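Local coordinates for teichoic acid biosynthesis protein F (Staphylococcus epidermidis, PDB 3L7I), which takes part in teichoic acid biosynthesis and has, in its modelled part, a GT-B-type transferase fold with two Rossmann-like halves, at residues A[447-452]-A[652-657]; A[452-457]-A[493-498]; A[486-491]-A[695-700]; A[546-551]-A[621-626]. One frame throughout, in Å; residues are numbered along the deposited sequence.

Contact 1: A[447-452]-A[652-657]; sequences PLKRLA and RGFYMN
Leu448 sits over one face of the Phe654 ring, its CG above the centre. CG is 4.0 Å from the ring centroid and only 2° off the ring normal. It is anti to the backbone N (chi1 163°), which brings it over the ring. CD2 then lies by Phe654 CZ at 3.8 Å. CD1 lies near the CD2 side of the ring and touches Met656 CG at 3.7 Å. Lys449 runs alongside Phe654, pointing the same way, and its NZ bonds to Tyr647 OH.

The far end of the Tyr655 ring comes close to Arg450 and Leu451. Arg450 CG lies over one face, displaced toward the rim. The arginine chain bends at chi3, so that Tyr655 CE1 stands over the centre of the guanidinium. Arg450 NE is held by Asp454 O. Pro447 CB touches Tyr655 CE2 obliquely at 3.8 Å, and Leu451 CD1 meets the ring at its edge. Tyr655 OH weakly accepts from Leu451 N at 3.4 Å and also bonds to Asp454.

The backbones join at a single bridge, Lys449 with Phe654. Leu448 O accepts from Tyr655 N at 3.2 Å.

These loops follow strand 438-441 of one parallel sheet and strand 637-640 of the other, so the contact spans the two GT-B halves. Helix 487-496 packs on Pro447 and Tyr655, and helix 626-630 on Leu448 and Met656.

Contact 2: A[452-457]-A[493-498]; sequences ANDMKV and FRSAFW
Asn453 supplies two of the hydrogen bonds between these segments. Its backbone N points at Ala496 O at 3.0 Å, though the place of that oxygen is less sure. Its side-chain ND2 donates to Ser495 O at 3.2 Å, nearly straight at 162°. The acceptor lies in the plane of the amide, which helps to set the rotation of the group. A weaker third bond runs from Ser495 OG to Asp454 OD1 at 3.1 Å. The other oxygen of Asp454, OD2, is bonded to Tyr655 OH.

Both carbonyls belong to the last turn of helix 487-496, and Phe497 is the first residue to leave the helical path. A short 3-10 turn at 453-454 thus meets the C-terminal end of the helix. Both elements belong to the half of the GT-B fold built on the seven-stranded parallel sheet.

Ring contacts come from Trp498 and Phe497. Asn453 CB stands over one face of the Trp498 six-membered ring, 4.2 Å from its centroid. The Asn453 amide is tilted 34° from that ring. Ala452 lies by the Phe497 ring, but the position of its CB is doubtful. Phe472 of helix 465-476 packs on both Ala452 and Trp498.

Contact 3: A[486-491]-A[695-700]; sequences NRYSTE and YDRFCS
The backbones come nearest at Asn486 and Phe698, whose CA atoms are 5.6 Å apart. Asn486 is the N-cap of helix 487-496, and Phe698 lies near the C-terminal end of the other helix. Helix 487-496 follows strand 481-484 of the seven-stranded sheet. Helix 688-698 comes after the six-stranded sheet in the chain. A return of the C-terminal helices to the N-terminal half is a familiar feature of GT-B folds, and this contact is consistent with it.

The Asn486 amide works at both ends. OD1 accepts from Ser489 N at 3.0 Å, in the carbonyl plane, which is the capping bond. Ser489 OG also donates to OD1, but from a tilted position. ND2 donates to Phe698 O at 2.7 Å, on a lone pair in the carbonyl plane. That bond is bent (136°), with the oxygen tilted from the amide plane. ND2 also bonds to Thr446 OG1. The amide is thereby held against flipping.

Tyr488 and Phe698 form a T-shaped pair. The edge of Phe698 points into the face of Tyr488, with centroids 5.2 Å apart and planes at 88°. Tyr488 has CG anti to the backbone N (chi1 159°), which presents its face to Phe698, and its OH bonds to Pro447 O. Arg697 CG lies over the face of Phe698. The extended Arg697 chain ends with NH2 at 3.8 Å from Tyr488 CD1.

Contact 4: A[546-551]-A[621-626]; sequences TWRDDE and TDYSSV. With SO4 (sulfate ion), chain G.
Asp622 offers its carboxylate to Thr546 and Arg548 in two different ways. At OD2 the approach is near the plane, on the syn side: Thr546 N donates at 3.2 Å and Thr546 OG1 at 2.7 Å. Tyr623 N uses the anti side of the same oxygen. At OD1 the approach is from above the plane. Arg548 NH2 sits there at 2.6 Å, 55° out of plane, in a salt bridge. Asp622 OD1 itself lies at the guanidinium edge, 18° out of its plane. The two flat groups are turned 66° against each other. Thr546 OG1 lies over one guanidinium face, and Asp622 CB over one face of the Tyr623 ring. Tyr623 also stacks with Tyr647.

Arg548 NH1 passes obliquely by Tyr623 and forms a second salt bridge, to Asp643, which also bonds Tyr623 OH.

The two loops follow strands 539-543 and 618-621, neighbours in the six-stranded parallel sheet where its strand order reverses. In Rossmann-like folds such a switch point commonly forms a binding crevice.

A sulfate ion, probably from the crystallisation liquor, lies beside 621-626. Its O4 accepts from Ser625 N at 2.6 Å and Ser624 OG at 3.2 Å. Ser624 OG also accepts from Val626 N, a capping bond before helix 626-630. This is consistent with a small anion-binding spot. Three of the four donor bonds to the buried Asp622 carboxylate come from 546-551 and join the loops; the fourth, from Tyr623 N, braces it within its own loop.

In the fold
Contact 4 is the buried one of the four; the others are partly buried. Its chemistry is charged and polar, as suits loops at the C-terminal ends of two central strands beside a bound anion. Contacts 1 and 3 mix rings and aliphatic groups with a few backbone or amide bonds. Contact 2 is mainly polar, set at a helix end. Contacts 2 and 3 use opposite ends of helix 487-496. Contacts 1 and 2 share Ala452 and meet where Tyr655 OH reaches Asp454. Contact 1 also touches contact 3, through Pro447 and Tyr488, and contact 4, through Leu448 and Tyr623. It and contact 3 both bridge the two halves, while contacts 2 and 4 each lie within one.

Contact 1: A[447-452]-A[652-657]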
loop_
_atom_site.group_PDB
_atom_site.type_symbol
_atom_site.label_atom_id
_atom_site.label_comp_id
_atom_site.label_asym_id
_atom_site.label_seq_id
_atom_site.Cartn_x
_atom_site.Cartn_y
_atom_site.Cartn_z
ATOM N N PRO A 447 37.075 17.948 29.366
ATOM C CA PRO A 447 37.548 16.671 28.823
ATOM C C PRO A 447 38.991 16.423 29.214
ATOM O O PRO A 447 39.791 17.353 29.258
ATOM C CB PRO A 447 37.441 16.864 27.309
ATOM C CG PRO A 447 36.630 18.083 27.120
ATOM C CD PRO A 447 36.901 18.952 28.308
ATOM N N LEU A 448 39.296 15.170 29.532
ATOM C CA LEU A 448 40.667 14.719 29.685
ATOM C C LEU A 448 40.936 13.752 28.540
ATOM O O LEU A 448 42.005 13.778 27.933
ATOM C CB LEU A 448 40.852 14.019 31.022
ATOM C CG LEU A 448 42.100 13.157 31.145
ATOM C CD1 LEU A 448 43.254 14.020 31.584
ATOM C CD2 LEU A 448 41.874 12.012 32.117
ATOM N N LYS A 449 39.954 12.918 28.229
ATOM C CA LYS A 449 40.082 11.980 27.125
ATOM C C LYS A 449 39.553 12.583 25.807
ATOM O O LYS A 449 38.562 13.316 25.795
ATOM C CB LYS A 449 39.338 10.666 27.451
ATOM C CG LYS A 449 39.922 9.849 28.626
ATOM C CD LYS A 449 38.856 8.963 29.311
ATOM C CE LYS A 449 39.439 8.010 30.385
ATOM N NZ LYS A 449 39.856 6.652 29.826
ATOM N N ARG A 450 40.210 12.263 24.698
ATOM C CA ARG A 450 39.765 12.728 23.387
ATOM C C ARG A 450 38.390 12.174 23.027
ATOM O O ARG A 450 38.125 10.989 23.227
ATOM C CB ARG A 450 40.772 12.332 22.302
ATOM C CG ARG A 450 42.175 12.848 22.523
ATOM C CD ARG A 450 43.098 12.446 21.374
ATOM N NE ARG A 450 42.978 13.346 20.223
ATOM C CZ ARG A 450 43.701 14.455 20.054
ATOM N NH1 ARG A 450 44.613 14.813 20.967
ATOM N NH2 ARG A 450 43.511 15.203 18.971
ATOM N N LEU A 451 37.528 13.028 22.477
ATOM C CA LEU A 451 36.162 12.624 22.100
ATOM C C LEU A 451 35.677 13.200 20.774
ATOM O O LEU A 451 36.176 14.227 20.312
ATOM C CB LEU A 451 35.140 13.004 23.189
ATOM C CG LEU A 451 35.219 14.357 23.904
ATOM C CD1 LEU A 451 36.012 15.386 23.127
ATOM C CD2 LEU A 451 33.831 14.851 24.183
ATOM N N ALA A 452 34.675 12.552 20.188
ATOM C CA ALA A 452 34.011 13.066 18.992
ATOM C C ALA A 452 34.980 13.190 17.798
ATOM O O ALA A 452 35.598 12.205 17.401
ATOM C CB ALA A 452 33.327 14.385 19.294
ATOM N N ARG A 652 49.122 10.307 24.251
ATOM C CA ARG A 652 48.710 11.669 23.950
ATOM C C ARG A 652 47.235 11.651 23.566
ATOM O O ARG A 652 46.703 12.614 23.005
ATOM C CB ARG A 652 49.560 12.247 22.821
ATOM C CG ARG A 652 51.053 12.117 23.066
ATOM C CD ARG A 652 51.838 12.160 21.768
ATOM N NE ARG A 652 53.197 11.662 21.952
ATOM C CZ ARG A 652 54.133 11.681 21.010
ATOM N NH1 ARG A 652 53.857 12.177 19.810
ATOM N NH2 ARG A 652 55.346 11.207 21.268
ATOM N N GLY A 653 46.583 10.532 23.862
ATOM C CA GLY A 653 45.138 10.436 23.761
ATOM C C GLY A 653 44.499 11.155 24.938
ATOM O O GLY A 653 43.361 10.864 25.324
ATOM N N PHE A 654 45.271 12.078 25.514
ATOM C CA PHE A 654 44.833 13.008 26.546
ATOM C C PHE A 654 45.143 14.399 26.027
ATOM O O PHE A 654 46.145 14.598 25.348
ATOM C CB PHE A 654 45.636 12.786 27.820
ATOM C CG PHE A 654 45.128 11.663 28.684
ATOM C CD1 PHE A 654 44.101 10.838 28.255
ATOM C CD2 PHE A 654 45.707 11.417 29.922
ATOM C CE1 PHE A 654 43.642 9.799 29.061
ATOM C CE2 PHE A 654 45.265 10.385 30.719
ATOM C CZ PHE A 654 44.224 9.576 30.288
ATOM N N TYR A 655 44.296 15.369 26.343
ATOM C CA TYR A 655 44.519 16.718 25.844
ATOM C C TYR A 655 45.585 17.407 26.658
ATOM O O TYR A 655 46.305 18.273 26.155
ATOM C CB TYR A 655 43.255 17.553 25.899
ATOM C CG TYR A 655 42.174 17.119 24.942
ATOM C CD1 TYR A 655 42.299 17.323 23.572
ATOM C CD2 TYR A 655 41.001 16.538 25.416
ATOM C CE1 TYR A 655 41.297 16.946 22.707
ATOM C CE2 TYR A 655 40.004 16.165 24.557
ATOM C CZ TYR A 655 40.161 16.369 23.211
ATOM O OH TYR A 655 39.146 15.979 22.386
ATOM N N MET A 656 45.686 17.028 27.923
ATOM C CA MET A 656 46.670 17.654 28.777
ATOM C C MET A 656 47.895 16.780 29.000
ATOM O O MET A 656 47.900 15.581 28.696
ATOM C CB MET A 656 46.050 18.041 30.103
ATOM C CG MET A 656 45.453 16.886 30.838
ATOM S SD MET A 656 45.764 17.098 32.598
ATOM C CE MET A 656 45.387 18.836 32.789
ATOM N N ASN A 657 48.950 17.397 29.515
ATOM C CA ASN A 657 50.150 16.648 29.805
ATOM C C ASN A 657 50.094 16.046 31.205
ATOM O O ASN A 657 50.569 16.633 32.177
ATOM C CB ASN A 657 51.397 17.493 29.595
ATOM C CG ASN A 657 52.634 16.642 29.466
ATOM O OD1 ASN A 657 52.701 15.547 30.036
ATOM N ND2 ASN A 657 53.618 17.123 28.710
#

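Contact 2: A[452-457]-A[493-498]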
loop_
_atom_site.group_PDB
_atom_site.type_symbol
_atom_site.label_atom_id
_atom_site.label_comp_id
_atom_site.label_asym_id
_atom_site.label_seq_id
_atom_site.Cartn_x
_atom_site.Cartn_y
_atom_site.Cartn_z
ATOM N N ALA A 452 34.675 12.552 20.188
ATOM C CA ALA A 452 34.011 13.066 18.992
ATOM C C ALA A 452 34.980 13.190 17.798
ATOM O O ALA A 452 35.598 12.205 17.401
ATOM C CB ALA A 452 33.327 14.385 19.294
ATOM N N ASN A 453 35.108 14.384 17.222
ATOM C CA ASN A 453 35.974 14.574 16.061
ATOM C C ASN A 453 37.419 14.083 16.298
ATOM O O ASN A 453 38.126 13.647 15.372
ATOM C CB ASN A 453 35.996 16.047 15.684
ATOM C CG ASN A 453 36.185 16.258 14.204
ATOM O OD1 ASN A 453 36.201 15.304 13.423
ATOM N ND2 ASN A 453 36.315 17.517 13.801
ATOM N N ASP A 454 37.833 14.137 17.558
ATOM C CA ASP A 454 39.232 14.004 17.917
ATOM C C ASP A 454 39.665 12.574 18.135
ATOM O O ASP A 454 40.859 12.304 18.190
ATOM C CB ASP A 454 39.548 14.853 19.150
ATOM C CG ASP A 454 39.513 16.343 18.845
ATOM O OD1 ASP A 454 39.300 16.675 17.655
ATOM O OD2 ASP A 454 39.706 17.178 19.772
ATOM N N MET A 455 38.721 11.650 18.254
ATOM C CA MET A 455 39.101 10.252 18.378
ATOM C C MET A 455 39.724 9.786 17.075
ATOM O O MET A 455 39.312 10.224 15.997
ATOM C CB MET A 455 37.900 9.398 18.713
ATOM C CG MET A 455 37.305 9.737 20.044
ATOM S SD MET A 455 36.175 8.459 20.592
ATOM C CE MET A 455 35.575 9.212 22.115
ATOM N N LYS A 456 40.718 8.908 17.166
ATOM C CA LYS A 456 41.372 8.427 15.955
ATOM C C LYS A 456 40.685 7.176 15.419
ATOM O O LYS A 456 40.391 7.095 14.226
ATOM C CB LYS A 456 42.867 8.193 16.181
ATOM C CG LYS A 456 43.734 8.383 14.921
ATOM C CD LYS A 456 43.740 9.840 14.407
ATOM C CE LYS A 456 42.707 10.093 13.290
ATOM N NZ LYS A 456 43.192 9.684 11.931
ATOM N N VAL A 457 40.425 6.216 16.305
ATOM C CA VAL A 457 39.644 5.029 15.953
ATOM C C VAL A 457 38.532 4.786 16.965
ATOM O O VAL A 457 38.667 5.145 18.139
ATOM C CB VAL A 457 40.506 3.752 15.876
ATOM C CG1 VAL A 457 41.233 3.509 17.195
ATOM C CG2 VAL A 457 39.634 2.544 15.518
ATOM N N PHE A 493 36.443 22.251 22.366
ATOM C CA PHE A 493 35.087 22.077 21.859
ATOM C C PHE A 493 34.971 22.578 20.440
ATOM O O PHE A 493 34.291 21.967 19.624
ATOM C CB PHE A 493 34.039 22.761 22.738
ATOM C CG PHE A 493 33.839 22.093 24.055
ATOM C CD1 PHE A 493 34.241 20.793 24.243
ATOM C CD2 PHE A 493 33.241 22.764 25.105
ATOM C CE1 PHE A 493 34.074 20.187 25.452
ATOM C CE2 PHE A 493 33.073 22.160 26.320
ATOM C CZ PHE A 493 33.496 20.872 26.496
ATOM N N ARG A 494 35.631 23.694 20.160
ATOM C CA ARG A 494 35.624 24.286 18.838
ATOM C C ARG A 494 36.098 23.283 17.774
ATOM O O ARG A 494 35.702 23.357 16.618
ATOM C CB ARG A 494 36.467 25.561 18.848
ATOM C CG ARG A 494 36.940 26.000 17.485
ATOM C CD ARG A 494 36.840 27.498 17.330
ATOM N NE ARG A 494 37.557 28.209 18.383
ATOM C CZ ARG A 494 37.665 29.534 18.434
ATOM N NH1 ARG A 494 37.094 30.279 17.493
ATOM N NH2 ARG A 494 38.337 30.114 19.421
ATOM N N SER A 495 36.924 22.329 18.181
ATOM C CA SER A 495 37.414 21.279 17.296
ATOM C C SER A 495 36.636 19.954 17.411
ATOM O O SER A 495 36.223 19.372 16.406
ATOM C CB SER A 495 38.903 21.022 17.596
ATOM O OG SER A 495 39.332 19.725 17.181
ATOM N N ALA A 496 36.459 19.483 18.644
ATOM C CA ALA A 496 35.929 18.148 18.926
ATOM C C ALA A 496 34.435 18.021 18.655
ATOM O O ALA A 496 33.926 16.915 18.426
ATOM C CB ALA A 496 36.234 17.747 20.368
ATOM N N PHE A 497 33.738 19.153 18.688
ATOM C CA PHE A 497 32.299 19.160 18.500
ATOM C C PHE A 497 31.856 19.954 17.280
ATOM O O PHE A 497 30.665 20.194 17.108
ATOM C CB PHE A 497 31.607 19.747 19.732
ATOM C CG PHE A 497 31.609 18.842 20.930
ATOM C CD1 PHE A 497 31.613 19.381 22.218
ATOM C CD2 PHE A 497 31.599 17.464 20.774
ATOM C CE1 PHE A 497 31.607 18.544 23.340
ATOM C CE2 PHE A 497 31.594 16.627 21.874
ATOM C CZ PHE A 497 31.598 17.157 23.158
ATOM N N TRP A 498 32.801 20.366 16.441
ATOM C CA TRP A 498 32.469 21.191 15.287
ATOM C C TRP A 498 31.616 22.380 15.741
ATOM O O TRP A 498 30.484 22.544 15.268
ATOM C CB TRP A 498 31.656 20.386 14.249
ATOM C CG TRP A 498 32.218 19.040 13.792
ATOM C CD1 TRP A 498 33.073 18.812 12.741
ATOM C CD2 TRP A 498 31.932 17.749 14.352
ATOM N NE1 TRP A 498 33.352 17.475 12.637
ATOM C CE2 TRP A 498 32.663 16.797 13.605
ATOM C CE3 TRP A 498 31.141 17.309 15.422
ATOM C CZ2 TRP A 498 32.626 15.436 13.887
ATOM C CZ3 TRP A 498 31.098 15.948 15.703
ATOM C CH2 TRP A 498 31.834 15.027 14.930
#

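Contact 3: A[486-491]-A[695-700]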
loop_
_atom_site.group_PDB
_atom_site.type_symbol
_atom_site.label_atom_id
_atom_site.label_comp_id
_atom_site.label_asym_id
_atom_site.label_seq_id
_atom_site.Cartn_x
_atom_site.Cartn_y
_atom_site.Cartn_z
ATOM N N ASN A 486 36.120 26.363 30.839
ATOM C CA ASN A 486 37.428 27.020 30.729
ATOM C C ASN A 486 37.878 27.194 29.275
ATOM O O ASN A 486 37.320 26.580 28.374
ATOM C CB ASN A 486 38.487 26.240 31.521
ATOM C CG ASN A 486 38.214 24.746 31.538
ATOM O OD1 ASN A 486 38.415 24.045 30.542
ATOM N ND2 ASN A 486 37.738 24.252 32.672
ATOM N N ARG A 487 38.894 28.022 29.046
ATOM C CA ARG A 487 39.356 28.274 27.687
ATOM C C ARG A 487 39.843 27.004 27.019
ATOM O O ARG A 487 39.627 26.797 25.832
ATOM C CB ARG A 487 40.450 29.332 27.663
ATOM C CG ARG A 487 40.753 29.806 26.262
ATOM C CD ARG A 487 39.514 30.415 25.607
ATOM N NE ARG A 487 39.654 31.860 25.408
ATOM C CZ ARG A 487 39.000 32.803 26.089
ATOM N NH1 ARG A 487 38.125 32.473 27.038
ATOM N NH2 ARG A 487 39.222 34.090 25.811
ATOM N N TYR A 488 40.507 26.164 27.801
ATOM C CA TYR A 488 40.960 24.843 27.371
ATOM C C TYR A 488 39.816 23.979 26.864
ATOM O O TYR A 488 39.933 23.327 25.838
ATOM C CB TYR A 488 41.663 24.186 28.546
ATOM C CG TYR A 488 41.789 22.682 28.539
ATOM C CD1 TYR A 488 42.945 22.067 28.085
ATOM C CD2 TYR A 488 40.783 21.882 29.065
ATOM C CE1 TYR A 488 43.074 20.697 28.110
ATOM C CE2 TYR A 488 40.903 20.513 29.095
ATOM C CZ TYR A 488 42.051 19.927 28.623
ATOM O OH TYR A 488 42.176 18.556 28.657
ATOM N N SER A 489 38.700 23.984 27.573
ATOM C CA SER A 489 37.517 23.289 27.085
ATOM C C SER A 489 36.942 23.951 25.833
ATOM O O SER A 489 36.601 23.268 24.883
ATOM C CB SER A 489 36.452 23.170 28.181
ATOM O OG SER A 489 36.717 22.063 29.024
ATOM N N THR A 490 36.832 25.273 25.833
ATOM C CA THR A 490 36.391 25.978 24.641
ATOM C C THR A 490 37.223 25.601 23.422
ATOM O O THR A 490 36.681 25.316 22.367
ATOM C CB THR A 490 36.481 27.507 24.793
ATOM O OG1 THR A 490 35.691 27.941 25.908
ATOM C CG2 THR A 490 35.993 28.195 23.520
ATOM N N GLU A 491 38.543 25.612 23.559
ATOM C CA GLU A 491 39.414 25.400 22.408
ATOM C C GLU A 491 39.231 23.983 21.871
ATOM O O GLU A 491 39.211 23.764 20.657
ATOM C CB GLU A 491 40.871 25.668 22.781
ATOM C CG GLU A 491 41.588 26.594 21.808
ATOM C CD GLU A 491 41.224 28.077 21.997
ATOM O OE1 GLU A 491 41.927 28.773 22.773
ATOM O OE2 GLU A 491 40.253 28.554 21.355
ATOM N N TYR A 695 44.083 25.265 39.563
ATOM C CA TYR A 695 42.884 26.065 39.808
ATOM C C TYR A 695 42.843 27.266 38.883
ATOM O O TYR A 695 41.778 27.738 38.513
ATOM C CB TYR A 695 42.822 26.542 41.257
ATOM C CG TYR A 695 41.710 27.534 41.516
ATOM C CD1 TYR A 695 40.467 27.112 41.952
ATOM C CD2 TYR A 695 41.904 28.889 41.320
ATOM C CE1 TYR A 695 39.451 28.015 42.192
ATOM C CE2 TYR A 695 40.897 29.795 41.558
ATOM C CZ TYR A 695 39.676 29.357 41.995
ATOM O OH TYR A 695 38.671 30.264 42.235
ATOM N N ASP A 696 44.009 27.775 38.522
ATOM C CA ASP A 696 44.063 28.929 37.644
ATOM C C ASP A 696 43.593 28.494 36.283
ATOM O O ASP A 696 42.808 29.182 35.645
ATOM C CB ASP A 696 45.493 29.475 37.533
ATOM C CG ASP A 696 45.889 30.335 38.721
ATOM O OD1 ASP A 696 45.007 30.650 39.556
ATOM O OD2 ASP A 696 47.089 30.700 38.810
ATOM N N ARG A 697 44.072 27.332 35.852
ATOM C CA ARG A 697 43.917 26.903 34.469
ATOM C C ARG A 697 42.522 26.358 34.142
ATOM O O ARG A 697 42.009 26.591 33.055
ATOM C CB ARG A 697 44.989 25.870 34.108
ATOM C CG ARG A 697 45.058 25.585 32.630
ATOM C CD ARG A 697 46.133 24.583 32.250
ATOM N NE ARG A 697 46.039 24.273 30.821
ATOM C CZ ARG A 697 46.708 23.308 30.190
ATOM N NH1 ARG A 697 47.549 22.518 30.849
ATOM N NH2 ARG A 697 46.528 23.129 28.886
ATOM N N PHE A 698 41.901 25.646 35.079
ATOM C CA PHE A 698 40.676 24.938 34.772
ATOM C C PHE A 698 39.466 25.360 35.591
ATOM O O PHE A 698 38.337 25.076 35.198
ATOM C CB PHE A 698 40.896 23.441 34.925
ATOM C CG PHE A 698 42.077 22.934 34.182
ATOM C CD1 PHE A 698 42.014 22.725 32.822
ATOM C CD2 PHE A 698 43.265 22.656 34.846
ATOM C CE1 PHE A 698 43.126 22.257 32.126
ATOM C CE2 PHE A 698 44.368 22.184 34.162
ATOM C CZ PHE A 698 44.300 21.984 32.799
ATOM N N CYS A 699 39.675 26.025 36.720
ATOM C CA CYS A 699 38.548 26.259 37.617
ATOM C C CYS A 699 38.268 27.719 37.902
ATOM O O CYS A 699 37.345 28.038 38.656
ATOM C CB CYS A 699 38.757 25.529 38.938
ATOM S SG CYS A 699 39.676 23.997 38.780
ATOM N N SER A 700 39.060 28.598 37.302
ATOM C CA SER A 700 38.995 30.022 37.614
ATOM C C SER A 700 37.681 30.645 37.159
ATOM O O SER A 700 37.239 31.651 37.698
ATOM C CB SER A 700 40.162 30.758 36.953
ATOM O OG SER A 700 40.021 30.755 35.542
#

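Contact 4: A[546-551]-A[621-626]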
loop_
_atom_site.group_PDB
_atom_site.type_symbol
_atom_site.label_atom_id
_atom_site.label_comp_id
_atom_site.label_asym_id
_atom_site.label_seq_id
_atom_site.Cartn_x
_atom_site.Cartn_y
_atom_site.Cartn_z
ATOM N N THR A 546 38.151 5.572 37.314
ATOM C CA THR A 546 37.364 5.244 36.125
ATOM C C THR A 546 37.223 3.743 35.915
ATOM O O THR A 546 38.010 2.947 36.434
ATOM C CB THR A 546 37.960 5.809 34.838
ATOM O OG1 THR A 546 39.384 5.671 34.885
ATOM C CG2 THR A 546 37.558 7.261 34.667
ATOM N N TRP A 547 36.224 3.387 35.108
ATOM C CA TRP A 547 35.928 2.003 34.780
ATOM C C TRP A 547 36.993 1.447 33.856
ATOM O O TRP A 547 37.597 2.187 33.078
ATOM C CB TRP A 547 34.542 1.889 34.148
ATOM C CG TRP A 547 34.341 0.614 33.420
ATOM C CD1 TRP A 547 34.726 0.338 32.146
ATOM C CD2 TRP A 547 33.730 -0.572 33.917
ATOM N NE1 TRP A 547 34.390 -0.941 31.814
ATOM C CE2 TRP A 547 33.775 -1.530 32.889
ATOM C CE3 TRP A 547 33.155 -0.927 35.136
ATOM C CZ2 TRP A 547 33.260 -2.811 33.029
ATOM C CZ3 TRP A 547 32.642 -2.204 35.279
ATOM C CH2 TRP A 547 32.696 -3.130 34.230
ATOM N N ARG A 548 37.216 0.139 33.963
ATOM C CA ARG A 548 38.188 -0.569 33.141
ATOM C C ARG A 548 37.673 -1.952 32.727
ATOM O O ARG A 548 37.471 -2.830 33.572
ATOM C CB ARG A 548 39.515 -0.702 33.897
ATOM C CG ARG A 548 40.326 0.574 33.906
ATOM C CD ARG A 548 41.381 0.548 34.970
ATOM N NE ARG A 548 40.983 1.281 36.167
ATOM C CZ ARG A 548 41.609 2.359 36.641
ATOM N NH1 ARG A 548 42.676 2.838 36.024
ATOM N NH2 ARG A 548 41.165 2.955 37.741
ATOM N N ASP A 549 37.465 -2.141 31.427
ATOM C CA ASP A 549 36.976 -3.413 30.889
ATOM C C ASP A 549 37.865 -4.573 31.322
ATOM O O ASP A 549 37.393 -5.678 31.581
ATOM C CB ASP A 549 36.928 -3.352 29.364
ATOM C CG ASP A 549 36.521 -1.981 28.847
ATOM O OD1 ASP A 549 37.183 -0.973 29.200
ATOM O OD2 ASP A 549 35.538 -1.912 28.079
ATOM N N ASP A 550 39.159 -4.296 31.397
ATOM C CA ASP A 550 40.169 -5.275 31.778
ATOM C C ASP A 550 39.852 -5.994 33.097
ATOM O O ASP A 550 40.474 -7.005 33.429
ATOM C CB ASP A 550 41.533 -4.570 31.895
ATOM C CG ASP A 550 41.793 -3.582 30.748
ATOM O OD1 ASP A 550 41.685 -3.995 29.566
ATOM O OD2 ASP A 550 42.117 -2.401 31.029
ATOM N N GLU A 551 38.892 -5.478 33.853
ATOM C CA GLU A 551 38.693 -5.963 35.214
ATOM C C GLU A 551 37.329 -6.606 35.458
ATOM O O GLU A 551 37.075 -7.156 36.530
ATOM C CB GLU A 551 38.954 -4.835 36.216
ATOM C CG GLU A 551 40.364 -4.254 36.123
ATOM C CD GLU A 551 40.648 -3.191 37.175
ATOM O OE1 GLU A 551 39.678 -2.695 37.800
ATOM O OE2 GLU A 551 41.841 -2.856 37.372
ATOM N N THR A 621 41.717 9.747 42.547
ATOM C CA THR A 621 41.160 9.367 41.267
ATOM C C THR A 621 42.291 8.886 40.346
ATOM O O THR A 621 43.400 8.626 40.822
ATOM C CB THR A 621 40.376 10.532 40.687
ATOM O OG1 THR A 621 39.646 10.077 39.551
ATOM C CG2 THR A 621 41.313 11.671 40.291
ATOM N N ASP A 622 42.019 8.718 39.052
ATOM C CA ASP A 622 43.084 8.383 38.112
ATOM C C ASP A 622 42.993 9.138 36.795
ATOM O O ASP A 622 43.733 10.097 36.598
ATOM C CB ASP A 622 43.182 6.878 37.875
ATOM C CG ASP A 622 41.844 6.236 37.695
ATOM O OD1 ASP A 622 41.472 5.431 38.560
ATOM O OD2 ASP A 622 41.150 6.531 36.698
ATOM N N TYR A 623 42.102 8.702 35.899
ATOM C CA TYR A 623 41.873 9.378 34.626
ATOM C C TYR A 623 40.427 9.820 34.559
ATOM O O TYR A 623 39.596 9.165 33.950
ATOM C CB TYR A 623 42.148 8.425 33.458
ATOM C CG TYR A 623 43.234 7.460 33.771
ATOM C CD1 TYR A 623 42.958 6.108 33.926
ATOM C CD2 TYR A 623 44.546 7.908 33.970
ATOM C CE1 TYR A 623 43.967 5.216 34.249
ATOM C CE2 TYR A 623 45.560 7.031 34.296
ATOM C CZ TYR A 623 45.273 5.682 34.435
ATOM O OH TYR A 623 46.283 4.798 34.758
ATOM N N SER A 624 40.093 10.936 35.171
ATOM C CA SER A 624 38.698 11.308 35.186
ATOM C C SER A 624 38.537 12.796 35.135
ATOM O O SER A 624 39.303 13.541 35.746
ATOM C CB SER A 624 38.017 10.756 36.431
ATOM O OG SER A 624 36.669 11.177 36.475
ATOM N N SER A 625 37.519 13.215 34.405
ATOM C CA SER A 625 37.139 14.606 34.324
ATOM C C SER A 625 36.657 15.160 35.673
ATOM O O SER A 625 36.451 16.369 35.795
ATOM C CB SER A 625 36.047 14.768 33.264
ATOM O OG SER A 625 35.160 15.821 33.598
ATOM N N VAL A 626 36.454 14.301 36.671
ATOM C CA VAL A 626 36.107 14.813 37.995
ATOM C C VAL A 626 37.210 15.646 38.625
ATOM O O VAL A 626 36.934 16.528 39.421
ATOM C CB VAL A 626 35.697 13.727 39.037
ATOM C CG1 VAL A 626 34.361 13.119 38.692
ATOM C CG2 VAL A 626 36.801 12.673 39.205
HETATM S S SO4 G . 35.726 10.560 32.416
HETATM O O1 SO4 G . 35.136 9.334 32.972
HETATM O O2 SO4 G . 37.075 10.268 31.921
HETATM O O3 SO4 G . 34.910 11.061 31.309
HETATM O O4 SO4 G . 35.789 11.580 33.462
#